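PDB 2P4S: purine nucleoside phosphorylase from Anopheles gambiae, which catalyses the phosphate-dependent cleavage of inosine, guanosine and their 2'-deoxy forms into free purine base and pentose 1-phosphate for purine salvage. Local coordinates for residues G121-L127 and V163-Q167; C193-A198 and M318-A322; L216-H220 and Y251-N256. All blocks are in the same frame, centred on the assembly; numbering follows the deposited sequence.

Contact 1: G121-L127 and V163-Q167; sequences GTLAEQL and VMCMQ
Gln167 reaches from strand 161-167 over the short, weakly bonded helix at 122-125. With CG anti to the backbone N (chi1 -169°) and the chain extended beyond it, the side chain runs straight over the start of the turn. Gln167 CB rests against Ala124 CB at 3.8 Å. Gln167 CG keeps touching that methyl and also comes within 3.5 Å of Gly121 O, while Gln167 CD is near both of the same groups. At the tip the two ends of the amide part: Gln167 OE1 stays near Ala124 CB at 4.0 Å, whereas Gln167 NE2 gives a weak, bent hydrogen bond to Gly121 O, 3.2 Å long with an angle of 128° at the hydrogen. That oxygen already accepts the backbone N-H of Ala124, so two donors grip it. Glu125 passes loosely by NE2 with CG and OE2, its carboxylate plane turned 85° from the amide plane.

Farther back along the strand the contact turns wholly apolar. Cys165 SG meets Ala124 CB at 3.6 Å, and Leu127 CD1 lies near Cys165 CB. The other branch, Leu127 CD2, presses on Val163 CG2 at 3.3 Å, tighter than usual for two methyl groups. Leu127 also packs on Val154 and Leu158 of the adjoining strand, while Met164 and Met166 turn to the other side of the sheet, toward helix 178-191.

The chemistry is thus graded: a greasy row of Leu127, Val163, Cys165 and Ala124 carries the contact, and one weak hydrogen bond from the Gln167 amide probably helps to place its tip. That single polar link lies at the end nearer the phosphate site, the Gln167 side chain being about 7 Å from that of the phosphate-binding residue His149.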
loop_
_atom_site.group_PDB
_atom_site.type_symbol
_atom_site.label_atom_id
_atom_site.label_comp_id
_atom_site.label_asym_id
_atom_site.label_seq_id
_atom_site.Cartn_x
_atom_site.Cartn_y
_atom_site.Cartn_z
ATOM N N GLY A 121 4.441 28.842 3.534
ATOM C CA GLY A 121 3.926 29.436 4.764
ATOM C C GLY A 121 3.772 30.946 4.760
ATOM O O GLY A 121 2.909 31.483 5.441
ATOM N N THR A 122 4.587 31.637 3.969
ATOM C CA THR A 122 4.461 33.086 3.826
ATOM C C THR A 122 3.139 33.529 3.204
ATOM O O THR A 122 2.806 34.720 3.252
ATOM C CB THR A 122 5.652 33.722 3.032
ATOM O OG1 THR A 122 5.647 33.258 1.665
ATOM C CG2 THR A 122 7.008 33.426 3.723
ATOM N N LEU A 123 2.371 32.606 2.638
ATOM C CA LEU A 123 1.030 32.974 2.189
ATOM C C LEU A 123 0.197 33.553 3.344
ATOM O O LEU A 123 -0.562 34.522 3.147
ATOM C CB LEU A 123 0.295 31.782 1.570
ATOM C CG LEU A 123 0.648 31.337 0.140
ATOM C CD1 LEU A 123 0.012 29.967 -0.136
ATOM C CD2 LEU A 123 0.251 32.364 -0.931
ATOM N N ALA A 124 0.316 32.938 4.532
ATOM C CA ALA A 124 -0.415 33.384 5.728
ATOM C C ALA A 124 0.031 34.777 6.212
ATOM O O ALA A 124 -0.753 35.514 6.809
ATOM C CB ALA A 124 -0.290 32.373 6.833
ATOM N N GLU A 125 1.282 35.129 5.949
ATOM C CA GLU A 125 1.837 36.451 6.292
ATOM C C GLU A 125 1.314 37.620 5.444
ATOM O O GLU A 125 1.502 38.784 5.777
ATOM C CB GLU A 125 3.365 36.412 6.215
ATOM C CG GLU A 125 4.020 35.589 7.308
ATOM C CD GLU A 125 5.521 35.552 7.142
ATOM O OE1 GLU A 125 6.042 36.342 6.307
ATOM O OE2 GLU A 125 6.190 34.739 7.832
ATOM N N GLN A 126 0.649 37.319 4.346
ATOM C CA GLN A 126 0.132 38.381 3.506
ATOM C C GLN A 126 -1.288 38.722 3.876
ATOM O O GLN A 126 -1.860 39.616 3.290
ATOM C CB GLN A 126 0.238 37.975 2.038
ATOM C CG GLN A 126 1.675 37.713 1.711
ATOM C CD GLN A 126 1.935 37.596 0.255
ATOM O OE1 GLN A 126 1.189 38.147 -0.573
ATOM N NE2 GLN A 126 3.015 36.878 -0.091
ATOM N N LEU A 127 -1.865 37.999 4.827
ATOM C CA LEU A 127 -3.212 38.318 5.317
ATOM C C LEU A 127 -3.224 39.628 6.125
ATOM O O LEU A 127 -2.210 40.002 6.702
ATOM C CB LEU A 127 -3.764 37.166 6.161
ATOM C CG LEU A 127 -3.781 35.784 5.516
ATOM C CD1 LEU A 127 -4.421 34.818 6.469
ATOM C CD2 LEU A 127 -4.535 35.783 4.214
ATOM N N VAL A 163 -10.197 34.637 4.425
ATOM C CA VAL A 163 -9.686 33.258 4.288
ATOM C C VAL A 163 -9.333 32.687 5.682
ATOM O O VAL A 163 -9.219 33.422 6.673
ATOM C CB VAL A 163 -8.457 33.152 3.277
ATOM C CG1 VAL A 163 -8.788 33.739 1.900
ATOM C CG2 VAL A 163 -7.222 33.859 3.816
ATOM N N MET A 164 -9.226 31.368 5.726
ATOM C CA MET A 164 -8.757 30.603 6.867
ATOM C C MET A 164 -7.521 29.848 6.344
ATOM O O MET A 164 -7.612 29.041 5.427
ATOM C CB MET A 164 -9.821 29.587 7.211
ATOM C CG MET A 164 -9.626 28.934 8.519
ATOM S SD MET A 164 -10.932 27.733 8.687
ATOM C CE MET A 164 -12.254 28.495 7.902
ATOM N N CYS A 165 -6.376 30.097 6.946
ATOM C CA CYS A 165 -5.137 29.650 6.411
ATOM C C CYS A 165 -4.326 28.759 7.392
ATOM O O CYS A 165 -3.990 29.178 8.522
ATOM C CB CYS A 165 -4.409 30.902 5.972
ATOM S SG CYS A 165 -2.939 30.526 5.160
ATOM N N MET A 166 -4.101 27.497 7.002
ATOM C CA MET A 166 -3.176 26.614 7.706
ATOM C C MET A 166 -1.756 26.940 7.352
ATOM O O MET A 166 -1.259 26.570 6.285
ATOM C CB MET A 166 -3.441 25.152 7.419
ATOM C CG MET A 166 -4.521 24.558 8.281
ATOM S SD MET A 166 -4.807 22.837 7.812
ATOM C CE MET A 166 -3.442 21.943 8.589
ATOM N N GLN A 167 -1.100 27.666 8.238
ATOM C CA GLN A 167 0.297 27.975 8.050
ATOM C C GLN A 167 1.135 26.831 8.602
ATOM O O GLN A 167 1.501 26.809 9.806
ATOM C CB GLN A 167 0.649 29.280 8.736
ATOM C CG GLN A 167 2.029 29.771 8.348
ATOM C CD GLN A 167 2.408 31.042 9.095
ATOM O OE1 GLN A 167 1.822 31.352 10.131
ATOM N NE2 GLN A 167 3.391 31.767 8.578
#

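Contact 2: C193-A198 and M318-A322; sequences CTHLIA and MTCFA
The carbonyl oxygen of Thr319 is gripped twice by the neighbouring strand: Leu196 N donates to Thr319 O at 2.8 Å, and the CA-H of His195 leans on the same atom. The distance from His195 CA to Thr319 O is 3.1 Å. Phe321 O repeats the pattern two residues on, taking Ala198 N and the CA-H of Ile197. The return bonds run from Thr319 N to Thr194 O and from Phe321 N to Leu196 O, the latter the straightest of the four at 168°. This alternation is the signature of a parallel ladder, in which each strand addresses the other through every second residue; here the two axes diverge by only 16°.

On one side of the sheet His195 and Thr319 lie side by side. Thr319 CB sits over one face of the His195 imidazole, 3.7 Å from its centroid and displaced toward the rim, a CH-pi contact. Thr194 OG1 fixes the turn of the ring from its edge, in plane, through a 2.8 Å hydrogen bond with His195 ND1. Next along, Ile197 CG2 meets the edge of the Phe321 ring at CD1. Helices 253-265 and 353-370 cover this side.

On the reverse side Leu196 packs on helices 178-191 and 307-315 and Cys320 on the latter, while Ala198 and Ala322 pair farther along. At its margin Met318 bends at chi3 (79°), which brings Met318 CE back under the neighbouring strand, 3.9 Å from Cys193 CB and 4.0 Å from Leu196 CB.

Strand 112-116 bonds to the far edge of 195-198. Much of the backbone is thus bonded to adjacent strands, and the side chains are largely apolar, with the polar His195-Thr319 pair at one end. The ladder leads to the phosphate site: Ala198 approaches Arg169, and Ala201 of the same strand binds the anion.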
loop_
_atom_site.group_PDB
_atom_site.type_symbol
_atom_site.label_atom_id
_atom_site.label_comp_id
_atom_site.label_asym_id
_atom_site.label_seq_id
_atom_site.Cartn_x
_atom_site.Cartn_y
_atom_site.Cartn_z
ATOM N N CYS A 193 -16.306 27.136 5.199
ATOM C CA CYS A 193 -15.527 27.107 3.936
ATOM C C CYS A 193 -16.201 26.224 2.888
ATOM O O CYS A 193 -16.552 25.054 3.173
ATOM C CB CYS A 193 -14.086 26.645 4.153
ATOM S SG CYS A 193 -13.129 27.698 5.240
ATOM N N THR A 194 -16.383 26.792 1.683
ATOM C CA THR A 194 -16.969 26.072 0.542
ATOM C C THR A 194 -15.840 25.587 -0.371
ATOM O O THR A 194 -16.016 24.677 -1.171
ATOM C CB THR A 194 -17.961 26.981 -0.318
ATOM O OG1 THR A 194 -17.286 28.175 -0.666
ATOM C CG2 THR A 194 -19.266 27.349 0.429
ATOM N N HIS A 195 -14.684 26.215 -0.250
ATOM C CA HIS A 195 -13.551 25.930 -1.115
ATOM C C HIS A 195 -12.356 25.541 -0.284
ATOM O O HIS A 195 -12.149 26.127 0.787
ATOM C CB HIS A 195 -13.193 27.128 -2.007
ATOM C CG HIS A 195 -14.204 27.367 -3.093
ATOM N ND1 HIS A 195 -15.532 27.643 -2.824
ATOM C CD2 HIS A 195 -14.099 27.308 -4.443
ATOM C CE1 HIS A 195 -16.190 27.781 -3.964
ATOM N NE2 HIS A 195 -15.346 27.571 -4.961
ATOM N N LEU A 196 -11.619 24.528 -0.775
ATOM C CA LEU A 196 -10.248 24.252 -0.335
ATOM C C LEU A 196 -9.192 24.548 -1.404
ATOM O O LEU A 196 -9.271 24.019 -2.512
ATOM C CB LEU A 196 -10.116 22.804 0.167
ATOM C CG LEU A 196 -8.721 22.410 0.693
ATOM C CD1 LEU A 196 -8.333 23.170 2.028
ATOM C CD2 LEU A 196 -8.588 20.857 0.794
ATOM N N ILE A 197 -8.245 25.431 -1.084
ATOM C CA ILE A 197 -6.984 25.527 -1.801
ATOM C C ILE A 197 -5.838 24.767 -1.059
ATOM O O ILE A 197 -5.369 25.198 0.011
ATOM C CB ILE A 197 -6.573 26.982 -2.071
ATOM C CG1 ILE A 197 -7.685 27.723 -2.847
ATOM C CG2 ILE A 197 -5.227 27.029 -2.835
ATOM C CD1 ILE A 197 -7.439 29.214 -2.968
ATOM N N ALA A 198 -5.393 23.638 -1.631
ATOM C CA ALA A 198 -4.288 22.862 -1.025
ATOM C C ALA A 198 -3.020 23.110 -1.823
ATOM O O ALA A 198 -3.022 22.977 -3.062
ATOM C CB ALA A 198 -4.631 21.396 -0.970
ATOM N N MET A 318 -16.985 20.098 -0.743
ATOM C CA MET A 318 -16.187 21.334 -1.026
ATOM C C MET A 318 -15.613 21.364 -2.452
ATOM O O MET A 318 -15.325 20.297 -3.027
ATOM C CB MET A 318 -15.051 21.510 -0.023
ATOM C CG MET A 318 -15.554 21.742 1.397
ATOM S SD MET A 318 -14.221 21.643 2.627
ATOM C CE MET A 318 -13.303 23.185 2.621
ATOM N N THR A 319 -15.472 22.569 -3.014
ATOM C CA THR A 319 -14.773 22.761 -4.295
ATOM C C THR A 319 -13.277 22.880 -4.018
ATOM O O THR A 319 -12.896 23.573 -3.087
ATOM C CB THR A 319 -15.296 24.002 -5.056
ATOM O OG1 THR A 319 -16.689 23.791 -5.307
ATOM C CG2 THR A 319 -14.581 24.200 -6.407
ATOM N N CYS A 320 -12.458 22.187 -4.817
ATOM C CA CYS A 320 -11.019 22.072 -4.583
ATOM C C CYS A 320 -10.178 22.598 -5.733
ATOM O O CYS A 320 -10.497 22.358 -6.908
ATOM C CB CYS A 320 -10.627 20.610 -4.342
ATOM S SG CYS A 320 -11.418 19.831 -2.911
ATOM N N PHE A 321 -9.119 23.327 -5.359
ATOM C CA PHE A 321 -8.098 23.807 -6.253
ATOM C C PHE A 321 -6.786 23.440 -5.542
ATOM O O PHE A 321 -6.683 23.558 -4.316
ATOM C CB PHE A 321 -8.192 25.339 -6.451
ATOM C CG PHE A 321 -7.056 25.902 -7.252
ATOM C CD1 PHE A 321 -6.067 26.681 -6.640
ATOM C CD2 PHE A 321 -6.925 25.595 -8.631
ATOM C CE1 PHE A 321 -4.972 27.155 -7.358
ATOM C CE2 PHE A 321 -5.830 26.074 -9.387
ATOM C CZ PHE A 321 -4.858 26.870 -8.762
ATOM N N ALA A 322 -5.808 22.949 -6.287
ATOM C CA ALA A 322 -4.523 22.596 -5.692
ATOM C C ALA A 322 -3.367 22.743 -6.668
ATOM O O ALA A 322 -3.543 22.548 -7.865
ATOM C CB ALA A 322 -4.574 21.150 -5.151
#

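Contact 3: L216-H220 and Y251-N256; sequences LIKDH and YDPKLN
Tyr251 lays the face of its ring across Ile217 and turns its edge to His220, so three side chains define the contact through two quite different approaches. Ile217 CG2 stands over the middle of the Tyr251 ring, 3.7 Å from the centroid and 12° off the normal, a well-centred CH-pi contact. In the other direction the phenol oxygen lies in the plane of the imidazole, at its edge: Tyr251 OH and His220 ND1 share a very short, nearly straight hydrogen bond, modelled at 2.5 Å. The two ring planes are almost perpendicular, 87° apart. His220 meets the phenol because its CG lies between the backbone N and the carbonyl carbon (chi1 68°), which brings ND1 up to the phenol oxygen of Tyr251.

The backbone around the tyrosine is fastened by solvent. One water receives the N-H of Tyr251 and donates to Lys218 O; a second donates to both Lys218 O and Tyr251 O, so the Lys218 carbonyl is gripped twice. Beyond lies the start of helix 253-265, where Asp252 is the N-cap and Asp252 OD2 accepts Leu255 N at 3.1 Å. Farther back, Leu216 CD1 touches the carbonyl oxygen of Asn256 at 3.5 Å.

Asp219 faces the other way, its OD2 bonded to Tyr334 OH and Ala289 N of a neighbouring subunit; Lys218 makes a cation-pi contact with that same Tyr334. A capped helix start is thus pinned to one strand of a mixed sheet, and residues 218-220 also meet a neighbouring subunit, as at the subunit interface of the homotrimer of this alpha/beta phosphorylase family.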
loop_
_atom_site.group_PDB
_atom_site.type_symbol
_atom_site.label_atom_id
_atom_site.label_comp_id
_atom_site.label_asym_id
_atom_site.label_seq_id
_atom_site.Cartn_x
_atom_site.Cartn_y
_atom_site.Cartn_z
ATOM N N LEU A 216 -0.267 23.035 -11.551
ATOM C CA LEU A 216 -1.674 22.769 -11.209
ATOM C C LEU A 216 -1.892 21.271 -11.132
ATOM O O LEU A 216 -1.478 20.514 -11.999
ATOM C CB LEU A 216 -2.667 23.334 -12.225
ATOM C CG LEU A 216 -2.423 24.807 -12.591
ATOM C CD1 LEU A 216 -3.325 25.263 -13.711
ATOM C CD2 LEU A 216 -2.471 25.744 -11.342
ATOM N N ILE A 217 -2.588 20.855 -10.091
ATOM C CA ILE A 217 -2.948 19.470 -9.968
ATOM C C ILE A 217 -4.253 19.294 -10.713
ATOM O O ILE A 217 -5.274 19.914 -10.392
ATOM C CB ILE A 217 -2.983 19.002 -8.486
ATOM C CG1 ILE A 217 -1.645 19.354 -7.806
ATOM C CG2 ILE A 217 -3.346 17.481 -8.415
ATOM C CD1 ILE A 217 -1.536 18.969 -6.284
ATOM N N LYS A 218 -4.177 18.486 -11.758
ATOM C CA LYS A 218 -5.322 18.179 -12.548
ATOM C C LYS A 218 -5.940 16.879 -12.016
ATOM O O LYS A 218 -7.145 16.662 -12.144
ATOM C CB LYS A 218 -4.900 18.039 -14.020
ATOM C CG LYS A 218 -6.042 17.637 -14.941
ATOM C CD LYS A 218 -5.604 17.525 -16.430
ATOM C CE LYS A 218 -6.857 17.542 -17.344
ATOM N NZ LYS A 218 -6.358 17.376 -18.803
ATOM N N ASP A 219 -5.101 16.014 -11.440
ATOM C CA ASP A 219 -5.547 14.732 -10.964
ATOM C C ASP A 219 -4.495 14.153 -10.037
ATOM O O ASP A 219 -3.386 14.671 -9.965
ATOM C CB ASP A 219 -5.793 13.771 -12.149
ATOM C CG ASP A 219 -6.889 12.750 -11.844
ATOM O OD1 ASP A 219 -7.339 12.670 -10.663
ATOM O OD2 ASP A 219 -7.275 12.011 -12.756
ATOM N N HIS A 220 -4.847 13.103 -9.317
ATOM C CA HIS A 220 -3.864 12.408 -8.510
ATOM C C HIS A 220 -4.023 10.871 -8.659
ATOM O O HIS A 220 -5.012 10.367 -9.189
ATOM C CB HIS A 220 -3.932 12.870 -7.017
ATOM C CG HIS A 220 -5.184 12.460 -6.306
ATOM N ND1 HIS A 220 -5.947 13.341 -5.569
ATOM C CD2 HIS A 220 -5.820 11.267 -6.246
ATOM C CE1 HIS A 220 -6.987 12.693 -5.068
ATOM N NE2 HIS A 220 -6.928 11.433 -5.458
ATOM N N TYR A 251 -10.423 18.106 -8.854
ATOM C CA TYR A 251 -9.596 19.309 -9.001
ATOM C C TYR A 251 -10.307 20.203 -10.030
ATOM O O TYR A 251 -10.360 19.877 -11.213
ATOM C CB TYR A 251 -8.163 18.946 -9.414
ATOM C CG TYR A 251 -7.467 18.152 -8.351
ATOM C CD1 TYR A 251 -6.905 18.776 -7.232
ATOM C CD2 TYR A 251 -7.410 16.758 -8.434
ATOM C CE1 TYR A 251 -6.295 18.021 -6.222
ATOM C CE2 TYR A 251 -6.802 15.997 -7.438
ATOM C CZ TYR A 251 -6.247 16.632 -6.338
ATOM O OH TYR A 251 -5.628 15.852 -5.376
ATOM N N ASP A 252 -10.879 21.308 -9.558
ATOM C CA ASP A 252 -11.932 21.995 -10.321
ATOM C C ASP A 252 -11.439 22.517 -11.686
ATOM O O ASP A 252 -10.524 23.328 -11.731
ATOM C CB ASP A 252 -12.567 23.100 -9.482
ATOM C CG ASP A 252 -13.806 23.683 -10.152
ATOM O OD1 ASP A 252 -14.880 23.013 -10.129
ATOM O OD2 ASP A 252 -13.671 24.792 -10.725
ATOM N N PRO A 253 -11.991 21.997 -12.796
ATOM C CA PRO A 253 -11.515 22.425 -14.132
ATOM C C PRO A 253 -11.563 23.939 -14.381
ATOM O O PRO A 253 -10.606 24.501 -14.929
ATOM C CB PRO A 253 -12.440 21.653 -15.094
ATOM C CG PRO A 253 -12.795 20.430 -14.330
ATOM C CD PRO A 253 -13.017 20.936 -12.902
ATOM N N LYS A 254 -12.629 24.595 -13.940
ATOM C CA LYS A 254 -12.774 26.030 -14.105
ATOM C C LYS A 254 -11.776 26.835 -13.320
ATOM O O LYS A 254 -11.286 27.842 -13.831
ATOM C CB LYS A 254 -14.169 26.485 -13.717
ATOM C CG LYS A 254 -15.268 26.218 -14.711
ATOM C CD LYS A 254 -16.584 26.499 -13.989
ATOM C CE LYS A 254 -17.716 26.797 -14.947
ATOM N NZ LYS A 254 -18.917 27.324 -14.140
ATOM N N LEU A 255 -11.470 26.438 -12.082
ATOM C CA LEU A 255 -10.441 27.162 -11.315
ATOM C C LEU A 255 -9.058 26.956 -11.902
ATOM O O LEU A 255 -8.247 27.895 -11.943
ATOM C CB LEU A 255 -10.456 26.788 -9.831
ATOM C CG LEU A 255 -11.677 27.284 -9.026
ATOM C CD1 LEU A 255 -11.725 26.695 -7.598
ATOM C CD2 LEU A 255 -11.728 28.847 -9.016
ATOM N N ASN A 256 -8.780 25.733 -12.362
ATOM C CA ASN A 256 -7.544 25.452 -13.103
ATOM C C ASN A 256 -7.413 26.323 -14.367
ATOM O O ASN A 256 -6.336 26.839 -14.645
ATOM C CB ASN A 256 -7.450 23.968 -13.482
ATOM C CG ASN A 256 -6.924 23.102 -12.342
ATOM O OD1 ASN A 256 -6.606 21.918 -12.535
ATOM N ND2 ASN A 256 -6.807 23.675 -11.179
HETATM O O HOH W 1 -9.911 16.032 -11.024
HETATM O O HOH W 2 -9.189 18.738 -13.066
#

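Followed from the N terminus, the chain first meets contact 1, which closes a loop of 35 residues containing strands 130-134 and 152-158 and the phosphate-binding residue His149. That loop is complete before contact 2 opens at Cys193. Contact 2 closes a far longer excursion of 119 residues, returning as strand 319-329 beside 195-204. Nested wholly within it, contact 3 closes its own loop of 30 residues between strand 214-221 and helix 253-265. All three reach the same mixed sheet. Contacts 1 and 3 lie about 21 Å apart, centre to centre. Contacts 2 and 3 meet directly, since Ala322 O and Cys320 O probably accept Ile217 N and Asp252 N.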